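Local coordinates for galactose mutarotase-like protein (Clostridium acetobutylicum, PDB 3OS7), which probably binds carbohydrate and may interconvert the anomers of an aldose sugar, as aldose 1-epimerases do, at residues V119-I124 and L130-F135; L155-S160 and L164-S169. One frame throughout, in Å; residues are numbered along the deposited sequence.

Interaction 1 (V119-I124 and L130-F135); sequences VHKKKI and LVEVVF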
loop_
_atom_site.group_PDB
_atom_site.type_symbol
_atom_site.label_atom_id
_atom_site.label_comp_id
_atom_site.label_asym_id
_atom_site.label_seq_id
_atom_site.Cartn_x
_atom_site.Cartn_y
_atom_site.Cartn_z
ATOM N N VAL A 119 -0.618 -18.058 -7.312
ATOM C CA VAL A 119 0.636 -18.262 -6.597
ATOM C C VAL A 119 1.698 -18.603 -7.623
ATOM O O VAL A 119 1.528 -19.512 -8.441
ATOM C CB VAL A 119 0.509 -19.353 -5.522
ATOM C CG1 VAL A 119 1.859 -19.647 -4.893
ATOM C CG2 VAL A 119 -0.477 -18.940 -4.459
ATOM N N HIS A 120 2.805 -17.869 -7.586
ATOM C CA HIS A 120 3.838 -18.001 -8.588
ATOM C C HIS A 120 5.036 -18.782 -8.045
ATOM O O HIS A 120 5.657 -19.568 -8.777
ATOM C CB HIS A 120 4.214 -16.597 -9.080
ATOM C CG HIS A 120 5.320 -16.573 -10.071
ATOM N ND1 HIS A 120 5.152 -16.977 -11.384
ATOM C CD2 HIS A 120 6.617 -16.197 -9.950
ATOM C CE1 HIS A 120 6.302 -16.844 -12.025
ATOM N NE2 HIS A 120 7.202 -16.361 -11.182
ATOM N N LYS A 121 5.375 -18.561 -6.777
ATOM C CA LYS A 121 6.529 -19.175 -6.141
ATOM C C LYS A 121 6.351 -19.293 -4.633
ATOM O O LYS A 121 5.774 -18.413 -3.992
ATOM C CB LYS A 121 7.772 -18.359 -6.457
ATOM C CG LYS A 121 9.080 -19.015 -6.000
ATOM C CD LYS A 121 10.295 -18.143 -6.227
ATOM C CE LYS A 121 10.543 -17.847 -7.673
ATOM N NZ LYS A 121 11.966 -17.442 -7.864
ATOM N N LYS A 122 6.837 -20.395 -4.085
ATOM C CA LYS A 122 6.922 -20.623 -2.656
ATOM C C LYS A 122 8.272 -21.264 -2.427
ATOM O O LYS A 122 8.582 -22.284 -3.059
ATOM C CB LYS A 122 5.824 -21.586 -2.168
ATOM C CG LYS A 122 4.436 -21.084 -2.345
ATOM C CD LYS A 122 3.392 -22.107 -1.831
ATOM C CE LYS A 122 3.301 -23.415 -2.671
ATOM N NZ LYS A 122 2.614 -24.493 -1.845
ATOM N N LYS A 123 9.104 -20.660 -1.581
ATOM C CA LYS A 123 10.446 -21.170 -1.364
ATOM C C LYS A 123 10.948 -20.802 0.002
ATOM O O LYS A 123 10.847 -19.632 0.401
ATOM C CB LYS A 123 11.382 -20.546 -2.409
ATOM C CG LYS A 123 12.865 -20.949 -2.358
ATOM C CD LYS A 123 13.552 -20.415 -3.642
ATOM C CE LYS A 123 14.971 -20.932 -3.838
ATOM N NZ LYS A 123 15.942 -20.097 -3.113
ATOM N N ILE A 124 11.493 -21.795 0.702
ATOM C CA ILE A 124 12.282 -21.540 1.888
ATOM C C ILE A 124 13.753 -21.690 1.570
ATOM O O ILE A 124 14.173 -22.626 0.891
ATOM C CB ILE A 124 11.809 -22.356 3.110
ATOM C CG1 ILE A 124 11.780 -23.851 2.896
ATOM C CG2 ILE A 124 10.383 -21.909 3.487
ATOM C CD1 ILE A 124 11.362 -24.634 4.172
ATOM N N LEU A 130 9.889 -17.100 1.129
ATOM C CA LEU A 130 9.532 -16.331 -0.048
ATOM C C LEU A 130 8.216 -16.827 -0.654
ATOM O O LEU A 130 8.050 -18.026 -0.932
ATOM C CB LEU A 130 10.654 -16.411 -1.096
ATOM C CG LEU A 130 10.431 -15.717 -2.440
ATOM C CD1 LEU A 130 10.441 -14.232 -2.255
ATOM C CD2 LEU A 130 11.478 -16.094 -3.467
ATOM N N VAL A 131 7.270 -15.900 -0.818
ATOM C CA VAL A 131 6.008 -16.174 -1.498
ATOM C C VAL A 131 5.769 -15.098 -2.544
ATOM O O VAL A 131 5.842 -13.889 -2.256
ATOM C CB VAL A 131 4.858 -16.203 -0.528
ATOM C CG1 VAL A 131 3.532 -16.334 -1.289
ATOM C CG2 VAL A 131 5.010 -17.334 0.483
ATOM N N GLU A 132 5.501 -15.518 -3.768
ATOM C CA GLU A 132 5.233 -14.587 -4.863
ATOM C C GLU A 132 3.894 -14.897 -5.488
ATOM O O GLU A 132 3.564 -16.073 -5.711
ATOM C CB GLU A 132 6.323 -14.674 -5.950
ATOM C CG GLU A 132 7.735 -14.439 -5.427
ATOM C CD GLU A 132 8.786 -14.308 -6.541
ATOM O OE1 GLU A 132 8.549 -14.826 -7.649
ATOM O OE2 GLU A 132 9.838 -13.673 -6.295
ATOM N N VAL A 133 3.140 -13.847 -5.792
ATOM C CA VAL A 133 1.849 -13.968 -6.460
ATOM C C VAL A 133 1.897 -13.095 -7.688
ATOM O O VAL A 133 2.600 -12.090 -7.716
ATOM C CB VAL A 133 0.633 -13.555 -5.555
ATOM C CG1 VAL A 133 0.455 -14.576 -4.421
ATOM C CG2 VAL A 133 0.792 -12.093 -5.013
ATOM N N VAL A 134 1.177 -13.492 -8.718
ATOM C CA VAL A 134 1.080 -12.696 -9.923
ATOM C C VAL A 134 -0.357 -12.488 -10.358
ATOM O O VAL A 134 -1.258 -13.273 -10.024
ATOM C CB VAL A 134 1.850 -13.326 -11.108
ATOM C CG1 VAL A 134 3.349 -13.385 -10.813
ATOM C CG2 VAL A 134 1.301 -14.692 -11.450
ATOM N N PHE A 135 -0.558 -11.393 -11.065
ATOM C CA PHE A 135 -1.816 -11.089 -11.715
ATOM C C PHE A 135 -1.556 -10.895 -13.198
ATOM O O PHE A 135 -0.822 -9.987 -13.584
ATOM C CB PHE A 135 -2.414 -9.797 -11.181
ATOM C CG PHE A 135 -3.733 -9.468 -11.828
ATOM C CD1 PHE A 135 -4.868 -10.184 -11.504
ATOM C CD2 PHE A 135 -3.821 -8.521 -12.793
ATOM C CE1 PHE A 135 -6.063 -9.919 -12.120
ATOM C CE2 PHE A 135 -5.017 -8.255 -13.435
ATOM C CZ PHE A 135 -6.133 -8.943 -13.098
HETATM O O HOH W 1 12.053 -14.722 -6.876
#

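Interaction 2 (L155-S160 and L164-S169); sequences LSYELS and LKQTTS. With EDO (1,2-ethanediol), chain H.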
loop_
_atom_site.group_PDB
_atom_site.type_symbol
_atom_site.label_atom_id
_atom_site.label_comp_id
_atom_site.label_asym_id
_atom_site.label_seq_id
_atom_site.Cartn_x
_atom_site.Cartn_y
_atom_site.Cartn_z
ATOM N N LEU A 155 3.769 -9.488 -6.920
ATOM C CA LEU A 155 4.137 -9.123 -5.554
ATOM C C LEU A 155 5.039 -10.248 -5.053
ATOM O O LEU A 155 4.654 -11.413 -5.049
ATOM C CB LEU A 155 2.921 -8.961 -4.644
ATOM C CG LEU A 155 1.741 -8.159 -5.144
ATOM C CD1 LEU A 155 0.608 -8.076 -4.125
ATOM C CD2 LEU A 155 2.183 -6.776 -5.554
ATOM N N SER A 156 6.243 -9.882 -4.651
ATOM C CA SER A 156 7.222 -10.814 -4.143
ATOM C C SER A 156 7.527 -10.510 -2.682
ATOM O O SER A 156 8.139 -9.486 -2.341
ATOM C CB SER A 156 8.486 -10.760 -5.000
ATOM O OG SER A 156 9.411 -11.734 -4.531
ATOM N N TYR A 157 7.056 -11.385 -1.800
ATOM C CA TYR A 157 7.194 -11.184 -0.376
ATOM C C TYR A 157 8.267 -12.064 0.209
ATOM O O TYR A 157 8.214 -13.284 0.085
ATOM C CB TYR A 157 5.858 -11.460 0.312
ATOM C CG TYR A 157 4.870 -10.356 0.093
ATOM C CD1 TYR A 157 5.022 -9.139 0.770
ATOM C CD2 TYR A 157 3.813 -10.490 -0.763
ATOM C CE1 TYR A 157 4.130 -8.117 0.603
ATOM C CE2 TYR A 157 2.905 -9.444 -0.932
ATOM C CZ TYR A 157 3.078 -8.261 -0.248
ATOM O OH TYR A 157 2.198 -7.194 -0.403
ATOM N N GLU A 158 9.250 -11.446 0.855
ATOM C CA GLU A 158 10.311 -12.184 1.496
ATOM C C GLU A 158 10.253 -11.900 2.985
ATOM O O GLU A 158 10.469 -10.779 3.445
ATOM C CB GLU A 158 11.665 -11.796 0.925
ATOM C CG GLU A 158 12.839 -12.369 1.695
ATOM C CD GLU A 158 14.117 -11.542 1.462
ATOM O OE1 GLU A 158 14.629 -11.649 0.327
ATOM O OE2 GLU A 158 14.560 -10.774 2.387
ATOM N N LEU A 159 9.989 -12.937 3.752
ATOM C CA LEU A 159 9.957 -12.807 5.197
ATOM C C LEU A 159 11.255 -13.361 5.815
ATOM O O LEU A 159 11.756 -14.409 5.399
ATOM C CB LEU A 159 8.738 -13.551 5.719
ATOM C CG LEU A 159 8.251 -13.315 7.137
ATOM C CD1 LEU A 159 7.954 -11.822 7.406
ATOM C CD2 LEU A 159 6.987 -14.200 7.370
ATOM N N SER A 160 11.770 -12.655 6.811
ATOM C CA SER A 160 13.034 -13.008 7.476
ATOM C C SER A 160 13.076 -12.344 8.837
ATOM O O SER A 160 12.125 -11.646 9.241
ATOM C CB SER A 160 14.242 -12.555 6.634
ATOM O OG SER A 160 14.448 -11.142 6.731
ATOM N N LEU A 164 9.344 -8.151 6.854
ATOM C CA LEU A 164 8.752 -8.439 5.558
ATOM C C LEU A 164 9.291 -7.468 4.513
ATOM O O LEU A 164 9.223 -6.275 4.710
ATOM C CB LEU A 164 7.227 -8.304 5.607
ATOM C CG LEU A 164 6.472 -8.676 4.321
ATOM C CD1 LEU A 164 6.592 -10.181 4.060
ATOM C CD2 LEU A 164 4.953 -8.301 4.437
ATOM N N LYS A 165 9.819 -8.007 3.419
ATOM C CA LYS A 165 10.218 -7.214 2.252
ATOM C C LYS A 165 9.259 -7.504 1.107
ATOM O O LYS A 165 8.975 -8.663 0.754
ATOM C CB LYS A 165 11.651 -7.555 1.827
ATOM C CG LYS A 165 12.188 -6.725 0.688
ATOM C CD LYS A 165 13.717 -6.900 0.517
ATOM C CE LYS A 165 14.115 -7.867 -0.495
ATOM N NZ LYS A 165 15.486 -7.495 -1.011
ATOM N N GLN A 166 8.698 -6.434 0.589
ATOM C CA GLN A 166 7.719 -6.472 -0.457
ATOM C C GLN A 166 8.357 -5.844 -1.697
ATOM O O GLN A 166 8.649 -4.638 -1.705
ATOM C CB GLN A 166 6.516 -5.635 -0.012
ATOM C CG GLN A 166 5.484 -5.345 -1.107
ATOM C CD GLN A 166 4.536 -4.258 -0.674
ATOM O OE1 GLN A 166 3.443 -4.524 -0.159
ATOM N NE2 GLN A 166 4.984 -3.022 -0.799
ATOM N N THR A 167 8.549 -6.639 -2.747
ATOM C CA THR A 167 8.985 -6.117 -4.046
ATOM C C THR A 167 7.788 -6.201 -5.001
ATOM O O THR A 167 7.311 -7.291 -5.331
ATOM C CB THR A 167 10.245 -6.867 -4.595
ATOM O OG1 THR A 167 11.316 -6.776 -3.650
ATOM C CG2 THR A 167 10.741 -6.259 -5.924
ATOM N N THR A 168 7.320 -5.034 -5.439
ATOM C CA THR A 168 6.158 -4.891 -6.331
ATOM C C THR A 168 6.681 -4.593 -7.728
ATOM O O THR A 168 7.547 -3.754 -7.902
ATOM C CB THR A 168 5.260 -3.737 -5.874
ATOM O OG1 THR A 168 4.948 -3.924 -4.486
ATOM C CG2 THR A 168 3.998 -3.637 -6.710
ATOM N N SER A 169 6.184 -5.293 -8.730
ATOM C CA SER A 169 6.645 -5.003 -10.090
ATOM C C SER A 169 5.537 -5.196 -11.063
ATOM O O SER A 169 4.615 -5.975 -10.819
ATOM C CB SER A 169 7.853 -5.879 -10.462
ATOM O OG SER A 169 7.550 -7.240 -10.305
HETATM C C1 EDO H . 7.325 -7.699 -13.615
HETATM O O1 EDO H . 8.395 -8.220 -12.831
HETATM C C2 EDO H . 6.031 -8.443 -13.285
HETATM O O2 EDO H . 6.158 -9.851 -13.569
HETATM O O HOH W 2 10.882 -8.903 -1.827
#

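Interaction 1 (V119-I124 and L130-F135)
His120 and Lys121 both face Glu132 across an antiparallel hairpin of strands 119-124 and 130-135, whose segment axes run at 166° to each other. This is a classic beta bulge. Glu132 O takes two N-H groups from the same face of its carbonyl plane. The bond from His120 N is short, at 2.7 Å, and the one from Lys121 N is longer, at 3.3 Å. From Lys121 on the pairing is regular: Lys121 with Glu132 and Lys123 with Leu130 are hydrogen-bonded pairs, with Lys122 and Val131 a non-hydrogen-bonded pair between them.

The bulge brings the His120 side chain alongside that of Glu132. CG anti to the backbone N (chi1 177°) sets the ring beside the Glu132 chain, where it lies nearly coplanar with the carboxylate. Glu132 OE1 sits at the ring edge, 3.3 Å from His120 CD2. Val134 CG1 comes obliquely against the ring, 3.8 Å from His120 CG, and is as close to CB. On the sheet face of Glu132 and Leu130, Lys121 runs beside Glu132, and its CD meets Leu130 CD2 at 3.6 Å. Val119, Lys122, Val131 and Val133 point to the other face. There Val131 packs on Ile21 and Phe23 of strand 18-25, and Lys122 NZ forms a salt bridge with Glu11.

The second carboxylate oxygen, Glu132 OE2, is hydrogen-bonded to Ser156 OG of the next strand. Lys121 does not reach the carboxylate for a direct salt bridge. A water spans the gap instead, accepting from Lys121 NZ at 2.9 Å and donating to Glu132 OE2.

Interaction 2 (L155-S160 and L164-S169)
Strands 155-160 and 164-169 form a regular antiparallel beta hairpin within the beta-rich fold of this galactose mutarotase-like protein. Four backbone hydrogen bonds join them, two in the Ser156-Thr167 pair and two in the Glu158-Lys165 pair. Thr167 N to Ser156 O is almost straight, at 176°.

Leu155, Tyr157, Leu159, Leu164, Gln166 and Thr168 share one buried face. Tyr157 and Gln166 lie side by side and point the same way. The extended Gln166 chain runs along the ring, with CB and CG both 3.5 Å from Tyr157 CE1. Its amide is turned 62° from the ring plane, and Gln166 OE1 lies 3.0 Å from Tyr157 OH. Leu164 reaches the other ring carbon of that side: its CD1 and CD2 are both 3.8 Å from Tyr157 CD1. CG anti to the backbone N (chi1 -176°) carries this isobutyl group over to Tyr157, and CD1 also touches Leu159 CD1. Farther along, Leu155 CD2 packs against Thr168 CG2. Thr168 OG1 is hydrogen-bonded to Tyr184 OH, from strand 178-189, which lies against this face.

Ser156, Glu158, Lys165 and Thr167 occupy the opposite face. A water donates to Ser156 O and is hydrogen-bonded to Thr167 OG1. Glu158 and Lys165 cross with Lys165 CE 3.9 Å from Glu158 OE1. Farther along the strand, Ser169 OG is hydrogen-bonded to O1 of an ethanediol, probably from the crystallisation liquor.

The two faces thus differ in chemistry. Aliphatic groups, an aromatic ring and a few polar groups pack together on the buried side. On the other, a water joins a backbone carbonyl to a threonine hydroxyl, and Glu158 and Lys165 lie close without a salt bridge.

The two hairpins follow each other in the chain and sit side by side in the same sheet, because strands 128-137 and 151-160 are neighbours. Their backbones join there, with Val131 O 2.8 Å from Tyr157 N, and Leu130 CD1 packs against Tyr157 O and Ser156 OG. Interaction 1 is partly buried and lies farther from the centre of the chain. Three of its touching residues are exposed, and it carries a lysine-water-glutamate link. Interaction 2 is buried, has no exposed touching residue, and its inner face is mostly apolar. Its register is unbroken, whereas that of interaction 1 shifts at a bulge. Strand 163-172 then pairs onward with strand 329-340.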